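Endoglucanase (Uncultured bacterium, PDB 3X17) probably hydrolyses internal beta-1,4-glucosidic bonds of cellulose, as a family 9 endoglucanase with an N-terminal Ig-like domain ahead of its (alpha/alpha)6 barrel. Local coordinates at residues S435-E438 with A439-G443. Residues are numbered along the deposited sequence; the frame is centred on the assembly and turned at random.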
loop_
_atom_site.group_PDB
_atom_site.type_symbol
_atom_site.label_atom_id
_atom_site.label_comp_id
_atom_site.label_asym_id
_atom_site.label_seq_id
_atom_site.Cartn_x
_atom_site.Cartn_y
_atom_site.Cartn_z
ATOM N N SER A 435 -5.318 -8.200 -2.665
ATOM C CA SER A 435 -4.306 -8.751 -3.541
ATOM C C SER A 435 -3.412 -7.694 -4.209
ATOM O O SER A 435 -2.220 -7.906 -4.361
ATOM C CB SER A 435 -4.924 -9.693 -4.577
ATOM O OG SER A 435 -5.580 -8.938 -5.571
ATOM N N ASN A 436 -3.983 -6.565 -4.612
ATOM C CA ASN A 436 -3.165 -5.482 -5.133
ATOM C C ASN A 436 -2.095 -5.014 -4.151
ATOM O O ASN A 436 -0.937 -4.799 -4.510
ATOM C CB ASN A 436 -4.048 -4.309 -5.529
ATOM C CG ASN A 436 -4.829 -4.584 -6.801
ATOM O OD1 ASN A 436 -4.586 -5.580 -7.482
ATOM N ND2 ASN A 436 -5.765 -3.707 -7.128
ATOM N N LYS A 437 -2.480 -4.866 -2.896
ATOM C CA LYS A 437 -1.545 -4.420 -1.882
ATOM C C LYS A 437 -0.412 -5.446 -1.720
ATOM O O LYS A 437 0.778 -5.099 -1.638
ATOM C CB LYS A 437 -2.290 -4.205 -0.559
ATOM C CG LYS A 437 -1.390 -3.787 0.618
ATOM C CD LYS A 437 -0.839 -4.995 1.313
ATOM C CE LYS A 437 -1.974 -5.828 1.950
ATOM N NZ LYS A 437 -1.484 -6.483 3.237
ATOM N N GLU A 438 -0.799 -6.711 -1.667
ATOM C CA GLU A 438 0.131 -7.836 -1.571
ATOM C C GLU A 438 1.137 -7.878 -2.738
ATOM O O GLU A 438 2.336 -8.101 -2.519
ATOM C CB GLU A 438 -0.663 -9.162 -1.472
ATOM C CG GLU A 438 0.204 -10.410 -1.439
ATOM C CD GLU A 438 -0.594 -11.711 -1.292
ATOM O OE1 GLU A 438 -1.714 -11.694 -0.719
ATOM O OE2 GLU A 438 -0.057 -12.765 -1.690
ATOM N N ALA A 439 0.664 -7.586 -3.953
ATOM C CA ALA A 439 1.554 -7.455 -5.117
ATOM C C ALA A 439 2.594 -6.381 -4.849
ATOM O O ALA A 439 3.795 -6.583 -5.087
ATOM C CB ALA A 439 0.770 -7.097 -6.358
ATOM N N LEU A 440 2.125 -5.207 -4.453
ATOM C CA LEU A 440 3.029 -4.082 -4.318
ATOM C C LEU A 440 3.968 -4.291 -3.133
ATOM O O LEU A 440 5.143 -3.908 -3.187
ATOM C CB LEU A 440 2.251 -2.778 -4.198
ATOM C CG LEU A 440 1.718 -2.196 -5.515
ATOM C CD1 LEU A 440 0.619 -1.173 -5.183
ATOM C CD2 LEU A 440 2.843 -1.511 -6.328
ATOM N N ALA A 441 3.461 -4.901 -2.064
ATOM C CA ALA A 441 4.275 -5.214 -0.887
ATOM C C ALA A 441 5.368 -6.226 -1.254
ATOM O O ALA A 441 6.450 -6.190 -0.677
ATOM C CB ALA A 441 3.402 -5.781 0.239
ATOM N N LYS A 442 5.052 -7.166 -2.144
ATOM C CA LYS A 442 6.067 -8.070 -2.688
ATOM C C LYS A 442 7.059 -7.354 -3.603
ATOM O O LYS A 442 8.239 -7.703 -3.635
ATOM C CB LYS A 442 5.434 -9.252 -3.432
ATOM C CG LYS A 442 4.784 -10.278 -2.528
ATOM C CD LYS A 442 4.006 -11.343 -3.363
ATOM C CE LYS A 442 3.645 -12.558 -2.472
ATOM N NZ LYS A 442 2.957 -13.659 -3.246
ATOM N N GLY A 443 6.576 -6.344 -4.323
ATOM C CA GLY A 443 7.439 -5.401 -5.004
ATOM C C GLY A 443 8.437 -4.772 -4.053
ATOM O O GLY A 443 9.633 -4.657 -4.355
#
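Ala439 N donates to Ser435 O at 2.9 Å, the first of four consecutive i to i+4 bonds that make 435-438 and 439-443 successive turns at the start of helix 435-452. The next three link Asn436 O to Leu440 N, Lys437 O to Ala441 N (2.7 Å) and Glu438 O to Lys442 N; all four N-H...O angles lie between 155° and 161°, as in a regular alpha-helix. Over the same turn as the last of these, Glu438 OE2 and Lys442 NZ form a long salt bridge (3.5 Å). Glu438 turns CG beside its carbonyl carbon (chi1 177°) and Lys442 turns CG anti to its own (chi1 -73°); both chains then extend side by side in the same direction, bringing OE2 and NZ together. The firmer partner of Lys442 NZ is the carbonyl O of Pro425, to which it hydrogen-bonds. Replacing Lys442 by an alanine would probably leave the Glu438 carboxylate without this countercharge and take this donor from Pro425 O. Around the helix, Leu440 meets Pro548 and Leu549 of helix 543-558, and Asn436 ND2 bonds Val508 O. Apolar and amide groups thus join the helix to its neighbours, while a long ion pair spans one turn.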